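Local coordinates for thioredoxin domain-containing protein (Silicibacter pomeroyi, PDB 3EYT), which is of unknown function but, as a thioredoxin-fold member of the AhpC/TSA family, probably acts as an oxidoreductase with antioxidant activity, at residues Met4-Leu9 against Ala111-Arg116; Ala35-Cys40 against Glu76-Ile81; Leu68-Glu73 against Gly97-Gly102; Leu121-Lys126 against Ala148-Glu153. All coordinates share one frame; numbering follows the deposited sequence. Where two conformers were deposited one is given.

Contact 1: Met4-Leu9 against Ala111-Arg116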
loop_
_atom_site.group_PDB
_atom_site.type_symbol
_atom_site.label_atom_id
_atom_site.label_comp_id
_atom_site.label_asym_id
_atom_site.label_seq_id
_atom_site.Cartn_x
_atom_site.Cartn_y
_atom_site.Cartn_z
HETATM N N MSE C 4 25.643 -24.380 0.336
HETATM C CA MSE C 4 25.985 -22.984 0.566
HETATM C C MSE C 4 25.322 -22.420 1.832
HETATM O O MSE C 4 24.280 -22.902 2.255
HETATM C CB MSE C 4 25.673 -22.123 -0.662
HETATM C CG MSE C 4 24.369 -22.401 -1.379
HETATM SE SE MSE C 4 24.237 -21.112 -2.852
HETATM C CE MSE C 4 23.550 -19.627 -1.810
ATOM N N LYS C 5 25.933 -21.406 2.443
ATOM C CA LYS C 5 25.349 -20.859 3.672
ATOM C C LYS C 5 24.000 -20.155 3.397
ATOM O O LYS C 5 23.834 -19.514 2.357
ATOM C CB LYS C 5 26.335 -19.956 4.412
ATOM C CG LYS C 5 26.324 -20.228 5.902
ATOM C CD LYS C 5 26.958 -19.093 6.690
ATOM C CE LYS C 5 26.633 -19.245 8.184
ATOM N NZ LYS C 5 25.206 -19.688 8.455
ATOM N N ALA C 6 23.023 -20.333 4.291
ATOM C CA ALA C 6 21.725 -19.668 4.135
ATOM C C ALA C 6 21.686 -18.272 4.813
ATOM O O ALA C 6 21.800 -18.170 6.029
ATOM C CB ALA C 6 20.585 -20.560 4.612
ATOM N N PRO C 7 21.536 -17.182 4.024
ATOM C CA PRO C 7 21.503 -15.852 4.672
ATOM C C PRO C 7 20.387 -15.729 5.720
ATOM O O PRO C 7 19.326 -16.330 5.549
ATOM C CB PRO C 7 21.207 -14.905 3.501
ATOM C CG PRO C 7 21.849 -15.620 2.295
ATOM C CD PRO C 7 21.555 -17.088 2.551
ATOM N N GLU C 8 20.637 -14.963 6.778
ATOM C CA GLU C 8 19.625 -14.676 7.796
ATOM C C GLU C 8 18.399 -13.973 7.145
ATOM O O GLU C 8 18.571 -13.133 6.268
ATOM C CB GLU C 8 20.255 -13.852 8.944
ATOM C CG GLU C 8 21.265 -14.665 9.810
ATOM C CD GLU C 8 21.970 -13.861 10.926
ATOM O OE1 GLU C 8 21.926 -12.614 10.943
ATOM O OE2 GLU C 8 22.603 -14.491 11.804
ATOM N N LEU C 9 17.178 -14.358 7.535
ATOM C CA LEU C 9 15.954 -13.737 7.017
ATOM C C LEU C 9 15.944 -12.262 7.399
ATOM O O LEU C 9 16.296 -11.905 8.536
ATOM C CB LEU C 9 14.721 -14.450 7.581
ATOM C CG LEU C 9 14.603 -15.951 7.296
ATOM C CD1 LEU C 9 13.304 -16.536 7.915
ATOM C CD2 LEU C 9 14.659 -16.238 5.811
ATOM N N ALA C 111 16.877 -10.930 -2.658
ATOM C CA ALA C 111 18.176 -10.617 -3.265
ATOM C C ALA C 111 19.294 -11.410 -2.623
ATOM O O ALA C 111 20.133 -11.940 -3.328
ATOM C CB ALA C 111 18.478 -9.104 -3.208
ATOM N N ALA C 112 19.312 -11.504 -1.288
ATOM C CA ALA C 112 20.340 -12.278 -0.579
ATOM C C ALA C 112 20.384 -13.730 -1.059
ATOM O O ALA C 112 21.463 -14.325 -1.146
ATOM C CB ALA C 112 20.102 -12.247 0.957
ATOM N N TYR C 113 19.219 -14.279 -1.406
ATOM C CA TYR C 113 19.142 -15.657 -1.843
ATOM C C TYR C 113 19.339 -15.846 -3.349
ATOM O O TYR C 113 19.339 -16.992 -3.824
ATOM C CB TYR C 113 17.824 -16.318 -1.384
ATOM C CG TYR C 113 17.902 -16.855 0.029
ATOM C CD1 TYR C 113 17.744 -16.001 1.137
ATOM C CD2 TYR C 113 18.157 -18.198 0.271
ATOM C CE1 TYR C 113 17.860 -16.479 2.433
ATOM C CE2 TYR C 113 18.245 -18.692 1.559
ATOM C CZ TYR C 113 18.098 -17.833 2.638
ATOM O OH TYR C 113 18.204 -18.320 3.927
ATOM N N GLN C 114 19.479 -14.736 -4.070
ATOM C CA GLN C 114 19.626 -14.732 -5.531
ATOM C C GLN C 114 18.428 -15.451 -6.197
ATOM O O GLN C 114 18.599 -16.233 -7.136
ATOM C CB GLN C 114 20.973 -15.386 -5.915
ATOM C CG GLN C 114 22.147 -14.758 -5.138
ATOM C CD GLN C 114 23.486 -15.427 -5.422
ATOM O OE1 GLN C 114 23.777 -16.500 -4.913
ATOM N NE2 GLN C 114 24.285 -14.791 -6.239
HETATM N N MSE C 115 17.218 -15.176 -5.718
HETATM C CA MSE C 115 16.044 -15.851 -6.295
HETATM C C MSE C 115 15.760 -15.304 -7.666
HETATM O O MSE C 115 16.038 -14.137 -7.957
HETATM C CB MSE C 115 14.828 -15.723 -5.367
HETATM C CG MSE C 115 15.134 -16.250 -3.990
HETATM SE SE MSE C 115 13.446 -16.115 -2.952
HETATM C CE MSE C 115 14.155 -16.488 -1.159
ATOM N N ARG C 116 15.232 -16.159 -8.529
ATOM C CA ARG C 116 14.961 -15.799 -9.925
ATOM C C ARG C 116 13.550 -15.267 -10.110
ATOM O O ARG C 116 13.220 -14.726 -11.162
ATOM C CB ARG C 116 15.162 -17.014 -10.830
ATOM C CG ARG C 116 16.590 -17.563 -10.820
ATOM C CD ARG C 116 16.710 -18.741 -11.779
ATOM N NE ARG C 116 16.757 -18.286 -13.177
ATOM C CZ ARG C 116 17.838 -17.789 -13.793
ATOM N NH1 ARG C 116 18.999 -17.670 -13.150
ATOM N NH2 ARG C 116 17.757 -17.406 -15.065
#
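Ala6 and Pro7, in the loop that leaves edge strand 4-5, pack on Ala112 and Tyr113 at the C-terminal end of helix 108-112, a partly buried contact against one face of the thioredoxin-like sheet. The helix finishes in a Schellman motif, with Gln114 at positive phi and its N bonded back to Ala111 O at 3.0 Å. Tyr113, the residue before Gln114 in this turn, packs its ring on Leu122 and Ile124 of strand 120-124 and also meets the N-terminal loop. Pro7 covers one face of the ring: its CD stands 3.8 Å from the ring centroid, a CH-pi contact 20° off the normal. It leans toward the hydroxyl end, where Pro7 CD is 3.5 Å from Tyr113 CZ. Pro7 CB rests 3.8 Å from Ala112 CB on the last turn of the helix. Ala6 CB comes in obliquely at the tip, 3.3 Å from Tyr113 OH. Pro7 also holds the phenol by its backbone: Tyr113 OH donates to Pro7 O at 2.8 Å, in the carbonyl plane and onto a lone pair, with a C=O...O angle of 141°.

Contact 2: Ala35-Cys40 against Glu76-Ile81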
loop_
_atom_site.group_PDB
_atom_site.type_symbol
_atom_site.label_atom_id
_atom_site.label_comp_id
_atom_site.label_asym_id
_atom_site.label_seq_id
_atom_site.Cartn_x
_atom_site.Cartn_y
_atom_site.Cartn_z
ATOM N N ALA C 35 8.722 -18.813 -1.136
ATOM C CA ALA C 35 8.801 -17.397 -1.456
ATOM C C ALA C 35 7.789 -17.173 -2.563
ATOM O O ALA C 35 7.799 -17.873 -3.583
ATOM C CB ALA C 35 10.180 -17.010 -1.922
ATOM N N PHE C 36 6.895 -16.217 -2.342
ATOM C CA PHE C 36 5.754 -16.050 -3.216
ATOM C C PHE C 36 5.360 -14.566 -3.247
ATOM O O PHE C 36 5.740 -13.783 -2.365
ATOM C CB PHE C 36 4.571 -16.916 -2.712
ATOM C CG PHE C 36 3.926 -16.401 -1.431
ATOM C CD1 PHE C 36 2.731 -15.665 -1.487
ATOM C CD2 PHE C 36 4.507 -16.663 -0.177
ATOM C CE1 PHE C 36 2.132 -15.181 -0.307
ATOM C CE2 PHE C 36 3.932 -16.198 1.003
ATOM C CZ PHE C 36 2.730 -15.441 0.941
ATOM N N GLN C 37 4.562 -14.213 -4.260
ATOM C CA GLN C 37 3.841 -12.942 -4.310
ATOM C C GLN C 37 2.388 -13.326 -4.379
ATOM O O GLN C 37 2.009 -14.234 -5.151
ATOM C CB GLN C 37 4.150 -12.152 -5.594
ATOM C CG GLN C 37 5.599 -11.618 -5.694
ATOM C CD GLN C 37 5.796 -10.712 -6.910
ATOM O OE1 GLN C 37 5.987 -9.521 -6.756
ATOM N NE2 GLN C 37 5.670 -11.267 -8.107
HETATM N N MSE C 38 1.566 -12.610 -3.627
HETATM C CA MSE C 38 0.151 -12.951 -3.513
HETATM C C MSE C 38 -0.602 -12.812 -4.840
HETATM O O MSE C 38 -1.560 -13.526 -5.064
HETATM C CB MSE C 38 -0.507 -12.122 -2.409
HETATM C CG MSE C 38 -0.475 -10.621 -2.699
HETATM SE SE MSE C 38 -1.342 -9.637 -1.247
HETATM C CE MSE C 38 -3.217 -9.836 -1.858
ATOM N N LEU C 39 -0.169 -11.915 -5.724
ATOM C CA LEU C 39 -0.838 -11.754 -7.021
ATOM C C LEU C 39 -0.187 -12.528 -8.194
ATOM O O LEU C 39 -0.534 -12.339 -9.363
ATOM C CB LEU C 39 -0.979 -10.249 -7.362
ATOM C CG LEU C 39 -1.691 -9.351 -6.341
ATOM C CD1 LEU C 39 -1.810 -7.942 -6.926
ATOM C CD2 LEU C 39 -3.101 -9.904 -5.988
ATOM N N CYS C 40 0.733 -13.424 -7.885
ATOM C CA CYS C 40 1.396 -14.188 -8.924
ATOM C C CYS C 40 0.616 -15.481 -9.162
ATOM O O CYS C 40 0.448 -16.278 -8.248
ATOM C CB CYS C 40 2.836 -14.430 -8.499
ATOM S SG CYS C 40 3.671 -15.834 -9.249
ATOM N N GLU C 76 2.564 -1.517 -4.417
ATOM C CA GLU C 76 1.402 -0.849 -3.831
ATOM C C GLU C 76 0.135 -1.723 -3.820
ATOM O O GLU C 76 -0.814 -1.404 -3.122
ATOM C CB GLU C 76 1.121 0.506 -4.533
ATOM C CG GLU C 76 0.571 0.422 -5.962
ATOM C CD GLU C 76 1.579 -0.159 -6.966
ATOM O OE1 GLU C 76 2.819 -0.074 -6.697
ATOM O OE2 GLU C 76 1.123 -0.720 -8.018
ATOM N N ALA C 77 0.140 -2.801 -4.592
ATOM C CA ALA C 77 -0.995 -3.701 -4.729
ATOM C C ALA C 77 -0.940 -4.850 -3.731
ATOM O O ALA C 77 -1.960 -5.534 -3.544
ATOM C CB ALA C 77 -1.013 -4.278 -6.097
HETATM N N MSE C 78 0.246 -5.073 -3.139
HETATM C CA MSE C 78 0.553 -6.276 -2.366
HETATM C C MSE C 78 1.119 -5.909 -0.990
HETATM O O MSE C 78 2.036 -6.575 -0.506
HETATM C CB MSE C 78 1.565 -7.142 -3.106
HETATM C CG MSE C 78 1.098 -7.564 -4.524
HETATM SE SE MSE C 78 2.088 -9.077 -5.129
HETATM C CE MSE C 78 2.549 -8.418 -6.909
ATOM N N THR C 79 0.574 -4.853 -0.372
ATOM C CA THR C 79 1.055 -4.403 0.934
ATOM C C THR C 79 0.506 -5.340 2.054
ATOM O O THR C 79 -0.402 -6.169 1.807
ATOM C CB THR C 79 0.586 -2.962 1.219
ATOM O OG1 THR C 79 -0.834 -2.981 1.459
ATOM C CG2 THR C 79 0.899 -2.006 0.051
ATOM N N PRO C 80 1.031 -5.212 3.283
ATOM C CA PRO C 80 0.593 -6.131 4.328
ATOM C C PRO C 80 -0.921 -6.164 4.594
ATOM O O PRO C 80 -1.434 -7.231 4.983
ATOM C CB PRO C 80 1.367 -5.635 5.571
ATOM C CG PRO C 80 2.725 -5.195 4.977
ATOM C CD PRO C 80 2.259 -4.453 3.691
ATOM N N ILE C 81 -1.637 -5.046 4.414
ATOM C CA ILE C 81 -3.109 -5.087 4.659
ATOM C C ILE C 81 -3.734 -6.048 3.628
ATOM O O ILE C 81 -4.648 -6.818 3.940
ATOM C CB ILE C 81 -3.775 -3.694 4.633
ATOM C CG1 ILE C 81 -5.254 -3.774 4.994
ATOM C CG2 ILE C 81 -3.632 -3.013 3.266
ATOM C CD1 ILE C 81 -5.904 -2.434 5.112
#
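Gln37, Met38 and Leu39 close round the side chain of Met78 just ahead of the helix that carries a thioredoxin-type CxxC pattern, Cys40 and Cys43, probably the redox site. A type I turn from Gln37 to Cys40 links strand 30-36 to that helix, and the Cys40 side chain serves as its N-cap. Both Met38 and Met78 are selenomethionine in the crystal. Met78, entering from the loop before helix 80-89, runs its chain into the turn and bends at chi3 (-132°). Its SE sits 3.7 Å from Leu39 N, and beyond the bend Met78 CE ends 3.6 Å from Gln37 OE1. The two selenomethionines lie alongside each other, running in opposite directions, with Met38 CG 3.9 Å from Met78 SE. Leu39 crosses at an angle: its CG is 3.8 Å from Met78 CG, while its CD1 reaches Ala77 CB at 3.8 Å. Leu39 also packs on Met38 of the second subunit. An alanine in place of Leu39 would probably leave Ala77 CB without the leucine methyl against it and open a gap beside Met78 CG, with the selenomethionine chain less tightly held on that side. The polar group that meets CE, the Gln37 amide, is engaged with Phe72 N through OE1 and with Glu73 through NE2. The methyl therefore meets an oxygen already bonded, and the grip on Met78 is one of shape and dispersion.

Contact 3: Leu68-Glu73 against Gly97-Gly102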
loop_
_atom_site.group_PDB
_atom_site.type_symbol
_atom_site.label_atom_id
_atom_site.label_comp_id
_atom_site.label_asym_id
_atom_site.label_seq_id
_atom_site.Cartn_x
_atom_site.Cartn_y
_atom_site.Cartn_z
ATOM N N LEU C 68 7.439 -16.680 2.624
ATOM C CA LEU C 68 8.165 -15.425 2.539
ATOM C C LEU C 68 7.528 -14.591 1.416
ATOM O O LEU C 68 7.581 -14.972 0.241
ATOM C CB LEU C 68 9.650 -15.699 2.277
ATOM C CG LEU C 68 10.518 -14.457 2.107
ATOM C CD1 LEU C 68 10.662 -13.759 3.458
ATOM C CD2 LEU C 68 11.906 -14.784 1.515
ATOM N N HIS C 69 6.867 -13.492 1.787
ATOM C CA HIS C 69 6.203 -12.638 0.768
ATOM C C HIS C 69 7.239 -11.662 0.188
ATOM O O HIS C 69 7.666 -10.685 0.850
ATOM C CB HIS C 69 4.992 -11.898 1.364
ATOM C CG HIS C 69 4.035 -11.376 0.322
ATOM N ND1 HIS C 69 3.476 -10.120 0.389
ATOM C CD2 HIS C 69 3.548 -11.944 -0.804
ATOM C CE1 HIS C 69 2.683 -9.936 -0.653
ATOM N NE2 HIS C 69 2.705 -11.034 -1.387
ATOM N N THR C 70 7.681 -11.976 -1.025
ATOM C CA THR C 70 8.824 -11.271 -1.655
ATOM C C THR C 70 8.232 -10.438 -2.792
ATOM O O THR C 70 8.163 -10.882 -3.950
ATOM C CB THR C 70 9.835 -12.287 -2.184
ATOM O OG1 THR C 70 9.159 -13.232 -3.053
ATOM C CG2 THR C 70 10.502 -13.070 -1.046
ATOM N N VAL C 71 7.755 -9.236 -2.477
ATOM C CA VAL C 71 7.077 -8.461 -3.490
ATOM C C VAL C 71 8.165 -7.675 -4.249
ATOM O O VAL C 71 8.833 -6.819 -3.654
ATOM C CB VAL C 71 6.059 -7.475 -2.832
ATOM C CG1 VAL C 71 5.378 -6.606 -3.910
ATOM C CG2 VAL C 71 5.017 -8.245 -2.020
ATOM N N PHE C 72 8.321 -7.934 -5.541
ATOM C CA PHE C 72 9.367 -7.270 -6.305
ATOM C C PHE C 72 8.767 -6.456 -7.441
ATOM O O PHE C 72 9.486 -5.899 -8.256
ATOM C CB PHE C 72 10.421 -8.279 -6.792
ATOM C CG PHE C 72 9.884 -9.309 -7.751
ATOM C CD1 PHE C 72 9.813 -9.031 -9.127
ATOM C CD2 PHE C 72 9.450 -10.540 -7.289
ATOM C CE1 PHE C 72 9.346 -10.002 -10.030
ATOM C CE2 PHE C 72 8.957 -11.515 -8.170
ATOM C CZ PHE C 72 8.897 -11.247 -9.538
ATOM N N GLU C 73 7.432 -6.373 -7.470
ATOM C CA GLU C 73 6.727 -5.570 -8.481
ATOM C C GLU C 73 5.330 -5.228 -7.977
ATOM O O GLU C 73 4.842 -5.918 -7.081
ATOM C CB GLU C 73 6.615 -6.361 -9.766
ATOM C CG GLU C 73 5.941 -7.711 -9.560
ATOM C CD GLU C 73 5.957 -8.550 -10.809
ATOM O OE1 GLU C 73 6.511 -8.080 -11.843
ATOM O OE2 GLU C 73 5.418 -9.678 -10.763
ATOM N N GLY C 97 6.379 -14.320 6.477
ATOM C CA GLY C 97 7.195 -13.112 6.758
ATOM C C GLY C 97 7.162 -12.184 5.561
ATOM O O GLY C 97 7.295 -12.650 4.437
ATOM N N VAL C 98 6.973 -10.877 5.784
ATOM C CA VAL C 98 7.071 -9.912 4.689
ATOM C C VAL C 98 8.553 -9.517 4.545
ATOM O O VAL C 98 9.185 -9.008 5.503
ATOM C CB VAL C 98 6.231 -8.637 4.948
ATOM C CG1 VAL C 98 6.445 -7.578 3.809
ATOM C CG2 VAL C 98 4.733 -8.990 5.087
ATOM N N ASP C 99 9.089 -9.754 3.358
ATOM C CA ASP C 99 10.504 -9.500 3.090
ATOM C C ASP C 99 10.724 -7.976 3.153
ATOM O O ASP C 99 9.915 -7.200 2.660
ATOM C CB ASP C 99 10.843 -10.020 1.717
ATOM C CG ASP C 99 12.347 -10.210 1.499
ATOM O OD1 ASP C 99 13.208 -9.751 2.323
ATOM O OD2 ASP C 99 12.668 -10.799 0.459
ATOM N N GLN C 100 11.819 -7.553 3.762
ATOM C CA GLN C 100 12.110 -6.107 3.872
ATOM C C GLN C 100 12.341 -5.454 2.497
ATOM O O GLN C 100 12.965 -6.054 1.620
ATOM C CB GLN C 100 13.347 -5.881 4.744
ATOM C CG GLN C 100 13.198 -6.284 6.219
ATOM C CD GLN C 100 14.472 -5.977 7.018
ATOM O OE1 GLN C 100 15.459 -5.406 6.499
ATOM N NE2 GLN C 100 14.463 -6.367 8.286
ATOM N N PRO C 101 11.929 -4.188 2.345
ATOM C CA PRO C 101 12.156 -3.486 1.080
ATOM C C PRO C 101 13.657 -3.312 0.780
ATOM O O PRO C 101 14.461 -3.088 1.697
ATOM C CB PRO C 101 11.494 -2.126 1.302
ATOM C CG PRO C 101 11.432 -1.968 2.846
ATOM C CD PRO C 101 11.255 -3.342 3.367
ATOM N N GLY C 102 14.021 -3.454 -0.490
ATOM C CA GLY C 102 15.418 -3.406 -0.890
ATOM C C GLY C 102 15.793 -1.997 -1.311
ATOM O O GLY C 102 14.960 -1.066 -1.228
HETATM O O HOH W 1 8.172 -8.024 0.117
#
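Asp99, opposite His69 and Thr70, can be followed outward from its CB, which lies 3.4 Å from His69 O and also touches Leu68 CD1. With CG anti to the backbone N (chi1 -162°), the carboxylate swings in beside Thr70, and OD2 meets Thr70 CG2 at 3.5 Å. The methyl only flanks this oxygen; OD2 accepts from Met110 N, and OD1 from Thr109 N. Both amides belong to the start of helix 108-112, where the negative charge is likely to be welcome. Leu68, on the same face of the sheet as Asp99, sends CD1 back to within 3.7 Å of Gly97 O and packs on Thr109. The two backbones are the neighbouring parallel strands of a beta-alpha-beta unit, strand 63-69, helix 80-89 and strand 96-99, in the thioredoxin-like sheet. His69 N donates to Gly97 O at 2.8 Å, almost in line with the carbonyl (C=O...N 164°). One step on, Asp99 N reaches back to His69 O at 3.0 Å, tilted 28° from the carbonyl plane. That oxygen takes a second bond, from a water 2.8 Å away. The same water donates to Asp99 O and accepts from Val71 N, carrying the link between the two chains past the last rung of the ladder. On the other face His69 and Val98 both touch Leu83 of helix 80-89. The His69 ring has Val71 CG2 over one face, 3.1 Å above its plane and offset toward the rim, and its NE2 accepts from Met38 N.

Contact 4: Leu121-Lys126 against Ala148-Glu153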
loop_
_atom_site.group_PDB
_atom_site.type_symbol
_atom_site.label_atom_id
_atom_site.label_comp_id
_atom_site.label_asym_id
_atom_site.label_seq_id
_atom_site.Cartn_x
_atom_site.Cartn_y
_atom_site.Cartn_z
ATOM N N LEU C 121 11.094 -22.313 -3.962
ATOM C CA LEU C 121 11.060 -23.133 -2.782
ATOM C C LEU C 121 12.499 -23.376 -2.345
ATOM O O LEU C 121 13.337 -23.809 -3.164
ATOM C CB LEU C 121 10.273 -24.430 -3.045
ATOM C CG LEU C 121 9.893 -25.188 -1.741
ATOM C CD1 LEU C 121 8.629 -25.940 -1.837
ATOM C CD2 LEU C 121 11.010 -26.114 -1.327
ATOM N N LEU C 122 12.802 -23.033 -1.084
ATOM C CA LEU C 122 14.162 -23.179 -0.553
ATOM C C LEU C 122 14.140 -24.210 0.553
ATOM O O LEU C 122 13.197 -24.240 1.357
ATOM C CB LEU C 122 14.681 -21.861 0.015
ATOM C CG LEU C 122 14.792 -20.537 -0.779
ATOM C CD1 LEU C 122 15.973 -20.557 -1.681
ATOM C CD2 LEU C 122 13.534 -20.124 -1.542
ATOM N N LEU C 123 15.173 -25.048 0.596
ATOM C CA LEU C 123 15.331 -26.070 1.622
ATOM C C LEU C 123 16.629 -25.872 2.361
ATOM O O LEU C 123 17.714 -25.889 1.748
ATOM C CB LEU C 123 15.393 -27.489 1.030
ATOM C CG LEU C 123 14.181 -28.330 0.660
ATOM C CD1 LEU C 123 14.664 -29.798 0.656
ATOM C CD2 LEU C 123 12.998 -28.144 1.604
ATOM N N ILE C 124 16.504 -25.723 3.675
ATOM C CA ILE C 124 17.614 -25.498 4.577
ATOM C C ILE C 124 17.759 -26.695 5.516
ATOM O O ILE C 124 16.791 -27.135 6.148
ATOM C CB ILE C 124 17.421 -24.190 5.373
ATOM C CG1 ILE C 124 17.442 -22.979 4.410
ATOM C CG2 ILE C 124 18.497 -24.012 6.468
ATOM C CD1 ILE C 124 16.891 -21.723 5.053
ATOM N N ASP C 125 18.974 -27.216 5.605
ATOM C CA ASP C 125 19.219 -28.417 6.400
ATOM C C ASP C 125 19.245 -28.110 7.899
ATOM O O ASP C 125 19.190 -26.958 8.289
ATOM C CB ASP C 125 20.464 -29.169 5.906
ATOM C CG ASP C 125 21.779 -28.436 6.180
ATOM O OD1 ASP C 125 21.841 -27.497 7.015
ATOM O OD2 ASP C 125 22.792 -28.842 5.555
ATOM N N LYS C 126 19.330 -29.148 8.734
ATOM C CA LYS C 126 19.372 -28.999 10.208
ATOM C C LYS C 126 20.526 -28.125 10.710
ATOM O O LYS C 126 20.490 -27.607 11.826
ATOM C CB LYS C 126 19.507 -30.373 10.863
ATOM C CG LYS C 126 18.405 -31.307 10.558
ATOM C CD LYS C 126 18.541 -32.538 11.434
ATOM C CE LYS C 126 17.609 -33.575 10.927
ATOM N NZ LYS C 126 17.734 -34.835 11.689
ATOM N N ALA C 148 13.405 -35.952 3.103
ATOM C CA ALA C 148 13.830 -37.169 3.824
ATOM C C ALA C 148 15.340 -37.264 3.979
ATOM O O ALA C 148 15.826 -37.645 5.026
ATOM C CB ALA C 148 13.303 -38.417 3.128
ATOM N N THR C 149 16.080 -36.925 2.937
ATOM C CA THR C 149 17.538 -36.970 2.989
ATOM C C THR C 149 18.065 -36.054 4.099
ATOM O O THR C 149 18.942 -36.448 4.893
ATOM C CB THR C 149 18.153 -36.580 1.622
ATOM O OG1 THR C 149 17.678 -37.496 0.627
ATOM C CG2 THR C 149 19.715 -36.592 1.671
ATOM N N LEU C 150 17.508 -34.853 4.151
ATOM C CA LEU C 150 17.862 -33.848 5.156
ATOM C C LEU C 150 17.433 -34.279 6.562
ATOM O O LEU C 150 18.190 -34.101 7.545
ATOM C CB LEU C 150 17.256 -32.486 4.778
ATOM C CG LEU C 150 17.759 -31.859 3.472
ATOM C CD1 LEU C 150 17.253 -30.418 3.312
ATOM C CD2 LEU C 150 19.284 -31.880 3.462
ATOM N N LEU C 151 16.237 -34.859 6.664
ATOM C CA LEU C 151 15.768 -35.426 7.932
ATOM C C LEU C 151 16.622 -36.617 8.374
ATOM O O LEU C 151 16.755 -36.870 9.575
ATOM C CB LEU C 151 14.301 -35.858 7.850
ATOM C CG LEU C 151 13.261 -34.742 7.780
ATOM C CD1 LEU C 151 11.883 -35.364 7.654
ATOM C CD2 LEU C 151 13.350 -33.846 9.023
ATOM N N GLY C 152 17.212 -37.318 7.409
ATOM C CA GLY C 152 18.087 -38.470 7.691
ATOM C C GLY C 152 19.433 -38.110 8.309
ATOM O O GLY C 152 20.104 -38.967 8.890
ATOM N N GLU C 153 19.824 -36.845 8.183
ATOM C CA GLU C 153 21.114 -36.357 8.667
ATOM C C GLU C 153 21.110 -36.132 10.180
ATOM O O GLU C 153 20.077 -35.811 10.774
ATOM C CB GLU C 153 21.509 -35.074 7.929
ATOM C CG GLU C 153 21.780 -35.298 6.453
ATOM C CD GLU C 153 22.237 -34.053 5.683
ATOM O OE1 GLU C 153 22.043 -32.889 6.138
ATOM O OE2 GLU C 153 22.805 -34.254 4.585
HETATM O O HOH W 2 19.684 -31.965 7.713
#
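Leu123 is the first residue of 121-126 to touch 148-153, at the end of the C-terminal helix: its CD1 rests 3.8 Å from Leu150 CD1, the two chains crossing at a slant. Ile124 points its side chain to the other face of the sheet, onto Tyr113. At Asp125 the strand has ended, and CB lies 3.8 Å from Leu150 CD2, which leaves this leucine with one methyl on each of the two residues. The Asp125 carboxylate brings OD2 within 4.2 Å of Glu153 OE1, their planes 57° apart. Arg131 salt-bridges both acids and probably eases the repulsion, while Asp125 OD1 accepts from Asp129 N across the turn. Here the fold shows plainly: strands 120-124 and 129-135 are an antiparallel pair of the thioredoxin-like sheet, and helix 140-151 covers the face that carries Leu123. Lys126, at the start of the turn, stretches its chain, extended beyond CG (chi4 177°), under the end of that helix. Its NZ donates to Glu153 O at 2.7 Å, nearly straight on to the carbonyl, and to Leu151 O at 3.1 Å from above that carbonyl plane. A positive charge here would be expected to suit the carbonyl-rich C-terminal end of a helix. A leucine in place of Lys126 would probably leave Glu153 O and Leu151 O without this donor and the helix end less firmly tied to the turn. The backbone of Lys126 joins in as well, since a water accepts from Lys126 N and donates to Leu150 O, 2.6 Å away, and to Glu153 OE1.

From the N terminus, contact 1 opens at 4-9 and closes at 111-116, bringing the loop after edge strand 4-5 to the end of helix 108-112 and enclosing both contact 2 and contact 3 within its long loop. Those two cross: 35-40, 68-73, 76-81 and 97-102 alternate along the chain, and their centres lie only about 8 Å apart, joined by a probable hydrogen bond from Phe36 N to Leu68 O, 2.9 Å. Contact 4 follows in series, fixing the C-terminal helix to strand 120-124, the neighbour of strand 30-36, across the chain's centre from contacts 2 and 3. Met115 of contact 1 links all of them, packing on Ala35, Leu68 and Leu122.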